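Local coordinates for protein ribonuclease S-F11 (Nicotiana alata, PDB 1IOO) that cleaves RNA as a secreted, glycosylated endonuclease of the RNase T2 family and is associated with self-incompatibility, the rejection of self pollen by the style, at residues Val8-Ala13 with Asn28-Gly33; Ala13-Ala18 with Glu162-Gly167; Trp67-Phe72 with Gln81-Tyr86. One frame throughout, in Å; residues are numbered along the deposited sequence.

From the N terminus, strand 4-10 runs directly into helix 12-18, and interaction 1 closes the first loop, which carries that helix, by bringing strand 30-37 back antiparallel beside strand 4-10. Interaction 2 starts at Ala13, which it shares with interaction 1, and sets helix 12-18 against strand 162-170; their segments alternate along the chain, so the two contacts cross. Strand 162-170 also pairs with strand 4-10, so both contacts reach the same antiparallel sheet. Interaction 3 follows interaction 1 in series and falls within the long excursion spanned by interaction 2. It ties Trp67-Phe72 to helix 82-92, while Trp67 packs on Ile31 and Gly33, and Leu70 on Phe15, joining this helical part to strand 30-37 and helix 12-18.

Interaction 1 (Val8-Ala13 with Asn28-Gly33); sequences VLTWPA and NFTIHG. With NAG (2-acetamido-2-deoxy-beta-D-glucopyranose), chain C.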
# COMPACT_ATOMS: atom_id res chain seq x y z
N VAL A 8 1.92 2.06 0.88
CA VAL A 8 1.80 0.92 -0.02
C VAL A 8 0.35 0.58 -0.27
O VAL A 8 -0.38 0.23 0.66
CB VAL A 8 2.52 -0.31 0.55
CG1 VAL A 8 2.43 -1.47 -0.44
CG2 VAL A 8 3.97 0.03 0.85
N LEU A 9 -0.06 0.70 -1.52
CA LEU A 9 -1.43 0.41 -1.91
C LEU A 9 -1.51 -0.90 -2.67
O LEU A 9 -0.78 -1.13 -3.64
CB LEU A 9 -1.99 1.53 -2.78
CG LEU A 9 -2.06 2.92 -2.12
CD1 LEU A 9 -2.51 3.95 -3.13
CD2 LEU A 9 -3.00 2.89 -0.92
N THR A 10 -2.41 -1.77 -2.22
CA THR A 10 -2.61 -3.07 -2.82
C THR A 10 -3.71 -3.04 -3.87
O THR A 10 -4.71 -2.35 -3.72
CB THR A 10 -3.11 -4.09 -1.76
OG1 THR A 10 -2.10 -4.32 -0.78
CG2 THR A 10 -3.52 -5.40 -2.43
N TRP A 11 -3.49 -3.77 -4.96
CA TRP A 11 -4.54 -3.99 -5.93
C TRP A 11 -5.20 -5.31 -5.57
O TRP A 11 -4.63 -6.37 -5.80
CB TRP A 11 -3.97 -4.03 -7.36
CG TRP A 11 -5.02 -4.26 -8.42
CD1 TRP A 11 -5.03 -5.25 -9.36
CD2 TRP A 11 -6.23 -3.51 -8.63
NE1 TRP A 11 -6.16 -5.16 -10.14
CE2 TRP A 11 -6.91 -4.10 -9.71
CE3 TRP A 11 -6.80 -2.39 -8.00
CZ2 TRP A 11 -8.14 -3.62 -10.18
CZ3 TRP A 11 -8.02 -1.91 -8.46
CH2 TRP A 11 -8.68 -2.53 -9.55
N PRO A 12 -6.37 -5.27 -4.90
CA PRO A 12 -7.11 -6.45 -4.44
C PRO A 12 -7.20 -7.64 -5.38
O PRO A 12 -6.95 -8.78 -4.96
CB PRO A 12 -8.47 -5.88 -4.05
CG PRO A 12 -8.08 -4.53 -3.52
CD PRO A 12 -7.14 -4.05 -4.60
N ALA A 13 -7.57 -7.40 -6.63
CA ALA A 13 -7.69 -8.50 -7.58
C ALA A 13 -6.39 -9.29 -7.66
O ALA A 13 -6.41 -10.52 -7.73
CB ALA A 13 -8.08 -7.97 -8.94
N ASN A 28 -11.03 -1.59 -6.06
CA ASN A 28 -10.29 -0.35 -5.87
C ASN A 28 -9.06 -0.62 -5.03
O ASN A 28 -9.02 -1.62 -4.30
CB ASN A 28 -11.19 0.66 -5.16
CG ASN A 28 -10.79 2.10 -5.43
OD1 ASN A 28 -9.84 2.38 -6.16
ND2 ASN A 28 -11.55 3.01 -4.84
N PHE A 29 -8.06 0.24 -5.13
CA PHE A 29 -6.86 0.05 -4.35
C PHE A 29 -7.16 0.18 -2.87
O PHE A 29 -8.02 0.97 -2.47
CB PHE A 29 -5.77 1.05 -4.73
CG PHE A 29 -5.18 0.82 -6.08
CD1 PHE A 29 -5.80 1.33 -7.22
CD2 PHE A 29 -4.02 0.06 -6.23
CE1 PHE A 29 -5.28 1.09 -8.48
CE2 PHE A 29 -3.49 -0.19 -7.49
CZ PHE A 29 -4.12 0.33 -8.62
N THR A 30 -6.48 -0.62 -2.07
CA THR A 30 -6.63 -0.56 -0.62
C THR A 30 -5.26 -0.42 0.02
O THR A 30 -4.25 -0.65 -0.63
CB THR A 30 -7.31 -1.82 -0.06
OG1 THR A 30 -6.54 -2.97 -0.40
CG2 THR A 30 -8.72 -1.96 -0.61
N ILE A 31 -5.23 -0.01 1.28
CA ILE A 31 -3.96 0.17 1.96
C ILE A 31 -3.37 -1.17 2.42
O ILE A 31 -4.07 -1.99 3.01
CB ILE A 31 -4.12 1.03 3.22
CG1 ILE A 31 -4.65 2.41 2.84
CG2 ILE A 31 -2.79 1.13 3.96
CD1 ILE A 31 -5.15 3.21 4.03
N HIS A 32 -2.10 -1.38 2.10
CA HIS A 32 -1.38 -2.56 2.56
C HIS A 32 -0.54 -2.19 3.76
O HIS A 32 -0.38 -2.96 4.71
CB HIS A 32 -0.46 -3.12 1.47
CG HIS A 32 0.33 -4.30 1.92
ND1 HIS A 32 -0.26 -5.46 2.39
CD2 HIS A 32 1.66 -4.51 1.98
CE1 HIS A 32 0.68 -6.32 2.73
NE2 HIS A 32 1.85 -5.78 2.49
N GLY A 33 -0.01 -0.97 3.71
CA GLY A 33 0.79 -0.46 4.80
C GLY A 33 1.30 0.95 4.60
O GLY A 33 1.14 1.56 3.54
C1 NAG C . -11.32 4.43 -5.03
C2 NAG C . -12.68 5.12 -5.21
C3 NAG C . -12.52 6.64 -5.27
C4 NAG C . -11.78 7.11 -4.02
C5 NAG C . -10.43 6.40 -3.95
C6 NAG C . -9.65 6.79 -2.71
C7 NAG C . -14.64 4.52 -6.48
C8 NAG C . -15.26 4.37 -7.86
N2 NAG C . -13.32 4.65 -6.43
O3 NAG C . -13.80 7.25 -5.33
O4 NAG C . -11.59 8.53 -4.07
O5 NAG C . -10.63 4.97 -3.88
O6 NAG C . -10.29 6.33 -1.53
O7 NAG C . -15.36 4.52 -5.48
O HOH W 1 -3.59 -5.53 1.83
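Phe29 turns one face of its ring to Trp11, whose CE3 sits over the ring centre, 3.8 Å from Phe29 CE1. The two ring planes are inclined at 44°, an oblique pairing that Leu117 and Leu118 also pack against. The indole's polar NE1 is satisfied by Arg195 O. Pro12 follows in the chain, and its CD lies 3.1 Å from Asn28 O; a proline, having no N-H to donate, suits the first turn of a helix, for which Trp11 is the N-cap. The strands are antiparallel: Thr10 N gives a 2.7 Å bond to Thr30 O, and Thr30 N returns one to Thr10 O. Beyond this pair a classic beta bulge sets both His32 and Gly33 opposite Val8. Val8 O accepts from His32 N at 2.8 Å and only weakly from Gly33 N, while Val8 N donates to Gly33 O. With its CG anti to the backbone N (chi1 178°), His32, the catalytic proton donor, lies alongside Val8, whose CG1 meets the ring edge. A water joins Thr10 OG1 at 3.2 Å and, weakly, His32 ND1. Asn28 ND2 carries the N-linked glycan, 1.5 Å from NAG C1, and Asn28 OD1 accepts from Phe29 N above its carbonyl plane.

Interaction 2 (Ala13-Ala18 with Glu162-Gly167); sequences ASFCYA and ELYEIG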
# COMPACT_ATOMS: atom_id res chain seq x y z
N ALA A 13 -7.57 -7.40 -6.63
CA ALA A 13 -7.69 -8.50 -7.58
C ALA A 13 -6.39 -9.29 -7.66
O ALA A 13 -6.41 -10.52 -7.73
CB ALA A 13 -8.08 -7.97 -8.94
N SER A 14 -5.26 -8.59 -7.65
CA SER A 14 -3.97 -9.26 -7.71
C SER A 14 -3.64 -9.93 -6.38
O SER A 14 -3.19 -11.08 -6.35
CB SER A 14 -2.87 -8.26 -8.08
OG SER A 14 -1.62 -8.91 -8.24
N PHE A 15 -3.87 -9.22 -5.28
CA PHE A 15 -3.57 -9.78 -3.97
C PHE A 15 -4.33 -11.08 -3.74
O PHE A 15 -3.76 -12.04 -3.22
CB PHE A 15 -3.94 -8.79 -2.86
CG PHE A 15 -3.61 -9.28 -1.48
CD1 PHE A 15 -2.37 -9.02 -0.92
CD2 PHE A 15 -4.53 -10.05 -0.77
CE1 PHE A 15 -2.04 -9.52 0.34
CE2 PHE A 15 -4.21 -10.56 0.48
CZ PHE A 15 -2.96 -10.30 1.04
N CYS A 16 -5.60 -11.12 -4.12
CA CYS A 16 -6.42 -12.30 -3.88
C CYS A 16 -6.15 -13.41 -4.88
O CYS A 16 -6.64 -14.53 -4.72
CB CYS A 16 -7.89 -11.91 -3.84
SG CYS A 16 -8.23 -10.92 -2.35
N TYR A 17 -5.37 -13.11 -5.92
CA TYR A 17 -5.00 -14.13 -6.89
C TYR A 17 -3.71 -14.82 -6.46
O TYR A 17 -3.49 -16.00 -6.75
CB TYR A 17 -4.80 -13.52 -8.28
CG TYR A 17 -4.87 -14.53 -9.40
CD1 TYR A 17 -6.09 -15.08 -9.79
CD2 TYR A 17 -3.71 -14.94 -10.07
CE1 TYR A 17 -6.16 -16.02 -10.82
CE2 TYR A 17 -3.78 -15.88 -11.10
CZ TYR A 17 -5.00 -16.41 -11.47
OH TYR A 17 -5.08 -17.32 -12.49
N ALA A 18 -2.87 -14.08 -5.74
CA ALA A 18 -1.58 -14.60 -5.29
C ALA A 18 -1.65 -15.09 -3.85
O ALA A 18 -0.75 -15.79 -3.38
CB ALA A 18 -0.53 -13.52 -5.41
N GLU A 162 2.49 -9.06 -13.05
CA GLU A 162 1.26 -8.31 -12.93
C GLU A 162 1.37 -7.26 -11.84
O GLU A 162 2.16 -7.39 -10.91
CB GLU A 162 0.09 -9.24 -12.63
CG GLU A 162 0.13 -9.97 -11.31
CD GLU A 162 -1.10 -10.83 -11.12
OE1 GLU A 162 -2.13 -10.31 -10.65
OE2 GLU A 162 -1.03 -12.03 -11.47
N LEU A 163 0.60 -6.19 -11.99
CA LEU A 163 0.59 -5.11 -11.01
C LEU A 163 0.06 -5.63 -9.69
O LEU A 163 -1.10 -6.03 -9.60
CB LEU A 163 -0.26 -3.95 -11.52
CG LEU A 163 -0.21 -2.66 -10.70
CD1 LEU A 163 1.21 -2.12 -10.66
CD2 LEU A 163 -1.15 -1.64 -11.31
N TYR A 164 0.90 -5.61 -8.67
CA TYR A 164 0.54 -6.15 -7.37
C TYR A 164 0.31 -5.05 -6.34
O TYR A 164 -0.71 -5.05 -5.63
CB TYR A 164 1.68 -7.07 -6.92
CG TYR A 164 1.43 -7.84 -5.66
CD1 TYR A 164 0.50 -8.87 -5.63
CD2 TYR A 164 2.18 -7.58 -4.51
CE1 TYR A 164 0.31 -9.64 -4.48
CE2 TYR A 164 2.00 -8.34 -3.36
CZ TYR A 164 1.07 -9.36 -3.35
OH TYR A 164 0.91 -10.13 -2.22
N GLU A 165 1.25 -4.12 -6.25
CA GLU A 165 1.15 -3.01 -5.31
C GLU A 165 1.81 -1.76 -5.89
O GLU A 165 2.67 -1.85 -6.76
CB GLU A 165 1.88 -3.33 -4.00
CG GLU A 165 1.41 -4.56 -3.26
CD GLU A 165 2.32 -4.89 -2.07
OE1 GLU A 165 3.55 -4.68 -2.18
OE2 GLU A 165 1.80 -5.36 -1.04
N ILE A 166 1.39 -0.61 -5.40
CA ILE A 166 1.99 0.65 -5.79
C ILE A 166 2.42 1.42 -4.57
O ILE A 166 1.63 1.61 -3.64
CB ILE A 166 1.02 1.53 -6.60
CG1 ILE A 166 0.68 0.84 -7.92
CG2 ILE A 166 1.66 2.90 -6.88
CD1 ILE A 166 -0.37 1.58 -8.73
N GLY A 167 3.68 1.83 -4.55
CA GLY A 167 4.17 2.60 -3.42
C GLY A 167 4.36 4.05 -3.79
O GLY A 167 4.83 4.39 -4.88
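Ser14 OG donates a 2.8 Å hydrogen bond to Glu162 OE1, meeting the carboxylate from above, 45° out of its plane. The hydroxyl gets there because it lies anti to its own amide nitrogen (chi1 -176°), and a residue as small as serine lets helix and strand come close: Ser14 CB is 3.2 Å from Leu163 O. Ser14 OG also sits at the edge of the Tyr164 ring, 3.4 Å from CD1. Farther along that ring, Ala18 CB packs on CE1, and Tyr164 OH lies 3.7 Å from Phe15 CD1, the two aromatic side chains crossing at a slant. Here helix 12-18 packs against one strand of the central antiparallel sheet of this T2 ribonuclease, the axes of segments 13-18 and 162-167 approaching to 7.8 Å at 115°. A classic beta bulge at Tyr164 and Glu165, both opposite Lys152, interrupts that strand's regular pairing. In the second shell, the carboxylate is shared, OE1 with Ser14 and OE2 in a salt bridge with Arg195, which also makes a cation-pi contact with Tyr17. Asn19 ND2 bonds both Tyr164 OH and Phe15 O, fixing the phenol end against the helix, and the Cys16-Cys21 disulfide ties this helix to the following loop.

Interaction 3 (Trp67-Phe72 with Gln81-Tyr86); sequences WMQLKF and QPSWKY
Over one face of the Trp84 indole lies the Gln69 amide, stacked with planes 8° apart, and Gln69 CG makes a CH-pi contact, 3.8 Å from the centroid of the five-membered ring. At the indole edge, Trp84 NE1 donates in its own ring plane to Trp67 O at 2.8 Å. The same edge points at a face of Trp67, a T-shaped pair with planes at 74°, where Trp67 CD1 and Trp84 CD1 are 3.6 Å apart. Another flat group, Phe72, has Pro82 CG over its ring centre, 3.5 Å from the centroid, a CH-pi contact suited to a rigid proline. Extended beyond CG, Gln69 places OE1 where two backbone N-H groups of the first helical turn grip it: Ser83 N at 2.9 Å and Trp84 N, from above the carbonyl plane, at 3.2 Å. Gln69 NE2 bonds Gly77 O, so both ends of the amide are held. Replacing Trp84 by an alanine is likely to leave Trp67 O without its indole donor and the Gln69 amide without the ring it stacks on. The loop so pinned to helix 82-92 has an inverse gamma turn centred on Gln69 and, as in related T2 enzymes, probably contributes Gln69 and Leu70 to the site for the RNA 3'-phosphate.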
# COMPACT_ATOMS: atom_id res chain seq x y z
N TRP A 67 -8.54 -0.02 4.54
CA TRP A 67 -7.43 -0.90 4.88
C TRP A 67 -7.96 -2.31 5.15
O TRP A 67 -7.58 -2.97 6.11
CB TRP A 67 -6.70 -0.38 6.13
CG TRP A 67 -5.28 -0.89 6.32
CD1 TRP A 67 -4.80 -2.14 6.03
CD2 TRP A 67 -4.19 -0.17 6.91
NE1 TRP A 67 -3.48 -2.24 6.41
CE2 TRP A 67 -3.08 -1.05 6.95
CE3 TRP A 67 -4.04 1.12 7.41
CZ2 TRP A 67 -1.84 -0.67 7.47
CZ3 TRP A 67 -2.81 1.50 7.93
CH2 TRP A 67 -1.72 0.61 7.96
N MET A 68 -8.85 -2.75 4.27
CA MET A 68 -9.48 -4.05 4.44
C MET A 68 -8.45 -5.15 4.63
O MET A 68 -7.50 -5.26 3.86
CB MET A 68 -10.37 -4.36 3.24
CG MET A 68 -11.33 -5.52 3.48
SD MET A 68 -12.45 -5.83 2.11
CE MET A 68 -13.54 -4.39 2.19
N GLN A 69 -8.64 -5.95 5.68
CA GLN A 69 -7.77 -7.08 5.95
C GLN A 69 -8.28 -8.28 5.15
O GLN A 69 -9.04 -9.10 5.65
CB GLN A 69 -7.75 -7.34 7.45
CG GLN A 69 -7.37 -6.08 8.24
CD GLN A 69 -7.60 -6.22 9.73
OE1 GLN A 69 -6.66 -6.43 10.50
NE2 GLN A 69 -8.86 -6.12 10.14
N LEU A 70 -7.85 -8.33 3.90
CA LEU A 70 -8.30 -9.31 2.91
C LEU A 70 -8.12 -10.77 3.31
O LEU A 70 -8.87 -11.62 2.84
CB LEU A 70 -7.58 -9.05 1.59
CG LEU A 70 -7.81 -7.65 0.99
CD1 LEU A 70 -6.90 -7.46 -0.21
CD2 LEU A 70 -9.28 -7.50 0.60
N LYS A 71 -7.15 -11.07 4.16
CA LYS A 71 -6.86 -12.47 4.51
C LYS A 71 -7.77 -13.02 5.61
O LYS A 71 -7.76 -14.22 5.87
CB LYS A 71 -5.40 -12.60 4.96
CG LYS A 71 -4.40 -12.41 3.84
CD LYS A 71 -3.09 -11.83 4.35
CE LYS A 71 -2.39 -12.73 5.34
NZ LYS A 71 -1.10 -12.12 5.80
N PHE A 72 -8.58 -12.17 6.24
CA PHE A 72 -9.41 -12.64 7.34
C PHE A 72 -10.88 -12.33 7.15
O PHE A 72 -11.24 -11.38 6.45
CB PHE A 72 -8.95 -12.00 8.66
CG PHE A 72 -7.52 -12.28 9.01
CD1 PHE A 72 -6.49 -11.49 8.50
CD2 PHE A 72 -7.20 -13.35 9.83
CE1 PHE A 72 -5.16 -11.77 8.81
CE2 PHE A 72 -5.88 -13.64 10.14
CZ PHE A 72 -4.86 -12.85 9.63
N GLN A 81 -8.56 -7.53 14.68
CA GLN A 81 -7.69 -6.61 13.91
C GLN A 81 -6.24 -7.13 13.80
O GLN A 81 -5.28 -6.39 14.05
CB GLN A 81 -7.74 -5.25 14.62
CG GLN A 81 -9.20 -4.77 14.79
CD GLN A 81 -9.39 -3.52 15.62
OE1 GLN A 81 -8.46 -2.74 15.84
NE2 GLN A 81 -10.62 -3.32 16.08
N PRO A 82 -6.06 -8.36 13.33
CA PRO A 82 -4.73 -8.96 13.21
C PRO A 82 -3.73 -8.25 12.30
O PRO A 82 -2.56 -8.11 12.66
CB PRO A 82 -5.04 -10.38 12.73
CG PRO A 82 -6.28 -10.19 11.91
CD PRO A 82 -7.10 -9.23 12.73
N SER A 83 -4.18 -7.80 11.13
CA SER A 83 -3.26 -7.16 10.20
C SER A 83 -2.92 -5.75 10.61
O SER A 83 -1.77 -5.33 10.48
CB SER A 83 -3.82 -7.20 8.78
OG SER A 83 -3.96 -8.55 8.37
N TRP A 84 -3.90 -5.00 11.11
CA TRP A 84 -3.63 -3.65 11.56
C TRP A 84 -2.65 -3.68 12.73
O TRP A 84 -1.72 -2.87 12.78
CB TRP A 84 -4.92 -2.94 11.98
CG TRP A 84 -5.90 -2.84 10.86
CD1 TRP A 84 -5.61 -2.78 9.51
CD2 TRP A 84 -7.33 -2.82 10.95
NE1 TRP A 84 -6.77 -2.75 8.78
CE2 TRP A 84 -7.84 -2.77 9.63
CE3 TRP A 84 -8.24 -2.86 12.03
CZ2 TRP A 84 -9.21 -2.76 9.36
CZ3 TRP A 84 -9.61 -2.84 11.75
CH2 TRP A 84 -10.08 -2.80 10.42
N LYS A 85 -2.84 -4.63 13.64
CA LYS A 85 -1.94 -4.76 14.78
C LYS A 85 -0.53 -5.11 14.32
O LYS A 85 0.44 -4.50 14.77
CB LYS A 85 -2.43 -5.85 15.75
CG LYS A 85 -1.49 -6.02 16.95
CD LYS A 85 -1.78 -7.27 17.77
CE LYS A 85 -3.09 -7.18 18.51
NZ LYS A 85 -3.21 -8.33 19.45
N TYR A 86 -0.42 -6.08 13.43
CA TYR A 86 0.89 -6.49 12.93
C TYR A 86 1.62 -5.33 12.26
O TYR A 86 2.80 -5.08 12.52
CB TYR A 86 0.75 -7.65 11.94
CG TYR A 86 2.06 -8.18 11.44
CD1 TYR A 86 3.00 -8.71 12.32
CD2 TYR A 86 2.36 -8.19 10.08
CE1 TYR A 86 4.21 -9.23 11.86
CE2 TYR A 86 3.56 -8.71 9.61
CZ TYR A 86 4.48 -9.23 10.50
OH TYR A 86 5.66 -9.77 10.04
O HOH W 2 -4.99 -9.13 5.76